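Local structure of peptidase S15/CocE/NonD (Thaumarchaeota archaeon SCGC AB-539-E09, 4PF1) at residues A[154-168]-A[177-189]. The protein is a serine aminopeptidase of the alpha/beta hydrolase fold, which probably cleaves residues from the N-termini of peptides. Numbering follows the deposited sequence.
Sequences RVAAIGGSYEGYTTL and ALKAVVPFASMVD
Strand 154-160, helix 162-168 and strand 178-184 form the beta-alpha-beta unit of the alpha/beta hydrolase fold that carries the nucleophile elbow, with Ser-161, the probable nucleophile of a triad with His-328 and Asp-295, at the sharp turn (phi 61°). The parallel strands are laced by backbone bonds such as Val-182 N to Ala-157 O (2.9 Å) and Phe-184 N to Gly-159 O (2.8 Å); past them, Ser-161 N donates to Phe-184 O (3.1 Å). Beneath the helix, Thr-167 directs CG2 at the second strand, 3.8 Å from both Val-181 CB and Pro-183 N, while its OG1 turns back to Glu-163 O (2.7 Å). With an alanine in its place, both CG2 and OG1 go, which is likely to leave a gap against Val-181 and Pro-183 and cost Glu-163 O the Thr-167 hydroxyl, though not the backbone N-H. The Leu-168 side chain crosses Pro-183 at about a right angle, CD2 lying 3.8 Å from Pro-183 CG. Met-187, extended at chi2 (175°), brings SD obliquely to the Tyr-162 ring, 3.8 Å from Tyr-162 CD2, a Met-aromatic contact. At Gly-164 a beta carbon would clash with Phe-184 O and Ser-186 OG. Main-chain bonds at the turn, with apolar packing between helix and strand, are consistent with an elbow held in a set geometry.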
loop_
_atom_site.group_PDB
_atom_site.type_symbol
_atom_site.label_atom_id
_atom_site.label_comp_id
_atom_site.label_asym_id
_atom_site.label_seq_id
_atom_site.Cartn_x
_atom_site.Cartn_y
_atom_site.Cartn_z
ATOM N N ARG A 154 29.646 -28.340 -24.460
ATOM C CA ARG A 154 28.204 -28.582 -24.601
ATOM C C ARG A 154 27.427 -27.282 -24.378
ATOM O O ARG A 154 27.764 -26.511 -23.477
ATOM C CB ARG A 154 27.731 -29.677 -23.632
ATOM C CG ARG A 154 28.401 -31.029 -23.858
ATOM C CD ARG A 154 27.726 -32.103 -23.039
ATOM N NE ARG A 154 28.483 -33.351 -23.037
ATOM C CZ ARG A 154 28.091 -34.457 -22.414
ATOM N NH1 ARG A 154 26.944 -34.480 -21.746
ATOM N NH2 ARG A 154 28.841 -35.550 -22.457
ATOM N N VAL A 155 26.420 -27.016 -25.233
ATOM C CA VAL A 155 25.640 -25.774 -25.194
ATOM C C VAL A 155 24.135 -26.075 -25.190
ATOM O O VAL A 155 23.684 -27.024 -25.835
ATOM C CB VAL A 155 26.018 -24.837 -26.396
ATOM C CG1 VAL A 155 25.179 -23.555 -26.406
ATOM C CG2 VAL A 155 27.507 -24.496 -26.397
ATOM N N ALA A 156 23.364 -25.243 -24.470
ATOM C CA ALA A 156 21.906 -25.272 -24.463
ATOM C C ALA A 156 21.383 -23.869 -24.709
ATOM O O ALA A 156 22.006 -22.903 -24.271
ATOM C CB ALA A 156 21.384 -25.806 -23.143
ATOM N N ALA A 157 20.271 -23.748 -25.443
ATOM C CA ALA A 157 19.667 -22.450 -25.720
ATOM C C ALA A 157 18.340 -22.319 -24.988
ATOM O O ALA A 157 17.495 -23.212 -25.079
ATOM C CB ALA A 157 19.472 -22.264 -27.217
ATOM N N ILE A 158 18.184 -21.244 -24.195
ATOM C CA ILE A 158 16.958 -20.983 -23.436
ATOM C C ILE A 158 16.542 -19.514 -23.635
ATOM O O ILE A 158 17.372 -18.681 -24.018
ATOM C CB ILE A 158 17.092 -21.365 -21.917
ATOM C CG1 ILE A 158 17.845 -20.284 -21.099
ATOM C CG2 ILE A 158 17.706 -22.771 -21.727
ATOM C CD1 ILE A 158 17.731 -20.428 -19.555
ATOM N N GLY A 159 15.267 -19.221 -23.391
ATOM C CA GLY A 159 14.730 -17.875 -23.547
ATOM C C GLY A 159 13.239 -17.836 -23.789
ATOM O O GLY A 159 12.649 -18.826 -24.227
ATOM N N GLY A 160 12.638 -16.685 -23.507
ATOM C CA GLY A 160 11.209 -16.466 -23.683
ATOM C C GLY A 160 10.867 -15.402 -24.706
ATOM O O GLY A 160 11.667 -14.493 -24.949
ATOM N N SER A 161 9.651 -15.501 -25.299
ATOM C CA SER A 161 9.114 -14.557 -26.295
ATOM C C SER A 161 10.013 -14.511 -27.556
ATOM O O SER A 161 10.169 -15.544 -28.214
ATOM C CB SER A 161 8.940 -13.171 -25.677
ATOM O OG SER A 161 8.007 -12.390 -26.398
ATOM N N TYR A 162 10.618 -13.334 -27.875
ATOM C CA TYR A 162 11.552 -13.184 -29.002
ATOM C C TYR A 162 12.788 -14.059 -28.763
ATOM O O TYR A 162 13.296 -14.677 -29.698
ATOM C CB TYR A 162 11.960 -11.710 -29.174
ATOM C CG TYR A 162 12.428 -11.329 -30.565
ATOM C CD1 TYR A 162 13.641 -11.801 -31.070
ATOM C CD2 TYR A 162 11.729 -10.396 -31.326
ATOM C CE1 TYR A 162 14.106 -11.407 -32.326
ATOM C CE2 TYR A 162 12.183 -9.998 -32.582
ATOM C CZ TYR A 162 13.380 -10.496 -33.072
ATOM O OH TYR A 162 13.838 -10.093 -34.306
ATOM N N GLU A 163 13.239 -14.145 -27.494
ATOM C CA GLU A 163 14.367 -14.993 -27.097
ATOM C C GLU A 163 13.981 -16.476 -27.210
ATOM O O GLU A 163 14.851 -17.327 -27.349
ATOM C CB GLU A 163 14.838 -14.654 -25.675
ATOM C CG GLU A 163 15.393 -13.242 -25.551
ATOM C CD GLU A 163 15.697 -12.764 -24.143
ATOM O OE1 GLU A 163 15.511 -13.546 -23.185
ATOM O OE2 GLU A 163 16.123 -11.597 -24.001
ATOM N N GLY A 164 12.677 -16.754 -27.169
ATOM C CA GLY A 164 12.128 -18.088 -27.371
ATOM C C GLY A 164 12.118 -18.434 -28.844
ATOM O O GLY A 164 12.382 -19.577 -29.219
ATOM N N TYR A 165 11.834 -17.424 -29.694
ATOM C CA TYR A 165 11.858 -17.540 -31.155
ATOM C C TYR A 165 13.290 -17.834 -31.617
ATOM O O TYR A 165 13.486 -18.712 -32.454
ATOM C CB TYR A 165 11.308 -16.247 -31.810
ATOM C CG TYR A 165 11.607 -16.107 -33.289
ATOM C CD1 TYR A 165 10.774 -16.674 -34.246
ATOM C CD2 TYR A 165 12.700 -15.364 -33.732
ATOM C CE1 TYR A 165 11.041 -16.542 -35.608
ATOM C CE2 TYR A 165 12.986 -15.241 -35.092
ATOM C CZ TYR A 165 12.145 -15.821 -36.027
ATOM O OH TYR A 165 12.394 -15.680 -37.370
ATOM N N THR A 166 14.290 -17.120 -31.047
ATOM C CA THR A 166 15.700 -17.334 -31.405
ATOM C C THR A 166 16.166 -18.711 -30.923
ATOM O O THR A 166 16.964 -19.341 -31.606
ATOM C CB THR A 166 16.604 -16.211 -30.883
ATOM O OG1 THR A 166 16.543 -16.167 -29.462
ATOM C CG2 THR A 166 16.258 -14.849 -31.476
ATOM N N THR A 167 15.620 -19.196 -29.774
ATOM C CA THR A 167 15.908 -20.526 -29.215
ATOM C C THR A 167 15.447 -21.612 -30.213
ATOM O O THR A 167 16.175 -22.578 -30.448
ATOM C CB THR A 167 15.233 -20.673 -27.828
ATOM O OG1 THR A 167 15.868 -19.793 -26.898
ATOM C CG2 THR A 167 15.276 -22.100 -27.290
ATOM N N LEU A 168 14.249 -21.433 -30.811
ATOM C CA LEU A 168 13.709 -22.361 -31.809
ATOM C C LEU A 168 14.583 -22.390 -33.066
ATOM O O LEU A 168 14.764 -23.453 -33.664
ATOM C CB LEU A 168 12.268 -21.983 -32.192
ATOM C CG LEU A 168 11.198 -22.120 -31.110
ATOM C CD1 LEU A 168 9.911 -21.459 -31.552
ATOM C CD2 LEU A 168 10.948 -23.586 -30.747
ATOM N N ALA A 177 27.401 -29.168 -30.954
ATOM C CA ALA A 177 27.578 -28.842 -29.535
ATOM C C ALA A 177 26.238 -28.502 -28.837
ATOM O O ALA A 177 26.173 -28.553 -27.609
ATOM C CB ALA A 177 28.559 -27.694 -29.376
ATOM N N LEU A 178 25.173 -28.162 -29.612
ATOM C CA LEU A 178 23.851 -27.874 -29.040
ATOM C C LEU A 178 23.205 -29.192 -28.586
ATOM O O LEU A 178 22.940 -30.073 -29.415
ATOM C CB LEU A 178 22.946 -27.111 -30.030
ATOM C CG LEU A 178 21.568 -26.693 -29.478
ATOM C CD1 LEU A 178 21.679 -25.472 -28.571
ATOM C CD2 LEU A 178 20.593 -26.433 -30.598
ATOM N N LYS A 179 22.987 -29.331 -27.261
ATOM C CA LYS A 179 22.507 -30.566 -26.644
ATOM C C LYS A 179 21.040 -30.520 -26.204
ATOM O O LYS A 179 20.451 -31.581 -26.021
ATOM C CB LYS A 179 23.396 -30.949 -25.439
ATOM C CG LYS A 179 24.894 -31.098 -25.765
ATOM C CD LYS A 179 25.188 -32.210 -26.797
ATOM C CE LYS A 179 26.618 -32.158 -27.283
ATOM N NZ LYS A 179 26.882 -33.169 -28.339
ATOM N N ALA A 180 20.462 -29.313 -25.997
ATOM C CA ALA A 180 19.063 -29.153 -25.558
ATOM C C ALA A 180 18.573 -27.719 -25.740
ATOM O O ALA A 180 19.385 -26.799 -25.805
ATOM C CB ALA A 180 18.922 -29.556 -24.090
ATOM N N VAL A 181 17.238 -27.527 -25.792
ATOM C CA VAL A 181 16.618 -26.196 -25.887
ATOM C C VAL A 181 15.420 -26.089 -24.926
ATOM O O VAL A 181 14.698 -27.068 -24.719
ATOM C CB VAL A 181 16.208 -25.776 -27.332
ATOM C CG1 VAL A 181 17.422 -25.407 -28.181
ATOM C CG2 VAL A 181 15.356 -26.842 -28.014
ATOM N N VAL A 182 15.218 -24.893 -24.337
ATOM C CA VAL A 182 14.086 -24.616 -23.451
ATOM C C VAL A 182 13.377 -23.320 -23.944
ATOM O O VAL A 182 13.611 -22.234 -23.394
ATOM C CB VAL A 182 14.473 -24.548 -21.938
ATOM C CG1 VAL A 182 13.231 -24.389 -21.061
ATOM C CG2 VAL A 182 15.270 -25.777 -21.504
ATOM N N PRO A 183 12.530 -23.403 -24.999
ATOM C CA PRO A 183 11.840 -22.190 -25.461
ATOM C C PRO A 183 10.608 -21.854 -24.596
ATOM O O PRO A 183 9.676 -22.656 -24.493
ATOM C CB PRO A 183 11.466 -22.523 -26.909
ATOM C CG PRO A 183 11.387 -24.013 -26.963
ATOM C CD PRO A 183 12.143 -24.589 -25.796
ATOM N N PHE A 184 10.639 -20.682 -23.934
ATOM C CA PHE A 184 9.532 -20.174 -23.112
ATOM C C PHE A 184 8.655 -19.250 -23.931
ATOM O O PHE A 184 9.178 -18.458 -24.716
ATOM C CB PHE A 184 10.055 -19.387 -21.893
ATOM C CG PHE A 184 10.779 -20.140 -20.806
ATOM C CD1 PHE A 184 12.149 -20.370 -20.893
ATOM C CD2 PHE A 184 10.131 -20.475 -19.623
ATOM C CE1 PHE A 184 12.839 -20.993 -19.848
ATOM C CE2 PHE A 184 10.819 -21.109 -18.583
ATOM C CZ PHE A 184 12.169 -21.359 -18.701
ATOM N N ALA A 185 7.325 -19.335 -23.751
ATOM C CA ALA A 185 6.322 -18.444 -24.368
ATOM C C ALA A 185 6.795 -17.845 -25.720
ATOM O O ALA A 185 6.763 -16.627 -25.904
ATOM C CB ALA A 185 6.001 -17.319 -23.395
ATOM N N SER A 186 7.243 -18.710 -26.645
ATOM C CA SER A 186 7.844 -18.318 -27.919
ATOM C C SER A 186 6.889 -17.635 -28.891
ATOM O O SER A 186 5.686 -17.916 -28.901
ATOM C CB SER A 186 8.449 -19.536 -28.609
ATOM O OG SER A 186 9.473 -20.111 -27.815
ATOM N N MET A 187 7.455 -16.758 -29.744
ATOM C CA MET A 187 6.745 -16.120 -30.846
ATOM C C MET A 187 6.683 -17.154 -31.967
ATOM O O MET A 187 7.732 -17.558 -32.479
ATOM C CB MET A 187 7.475 -14.835 -31.298
ATOM C CG MET A 187 7.534 -13.747 -30.231
ATOM S SD MET A 187 8.526 -12.303 -30.717
ATOM C CE MET A 187 7.509 -11.624 -31.975
ATOM N N VAL A 188 5.487 -17.682 -32.262
ATOM C CA VAL A 188 5.338 -18.761 -33.249
ATOM C C VAL A 188 4.539 -18.279 -34.462
ATOM O O VAL A 188 5.007 -18.417 -35.593
ATOM C CB VAL A 188 4.724 -20.028 -32.593
ATOM C CG1 VAL A 188 4.286 -21.060 -33.630
ATOM C CG2 VAL A 188 5.701 -20.644 -31.598
ATOM N N ASP A 189 3.339 -17.733 -34.235
ATOM C CA ASP A 189 2.531 -17.206 -35.322
ATOM C C ASP A 189 1.942 -15.867 -34.906
ATOM O O ASP A 189 0.948 -15.817 -34.173
ATOM C CB ASP A 189 1.439 -18.202 -35.756
ATOM C CG ASP A 189 0.931 -17.980 -37.173
ATOM O OD1 ASP A 189 0.744 -16.804 -37.563
ATOM O OD2 ASP A 189 0.650 -18.980 -37.863
#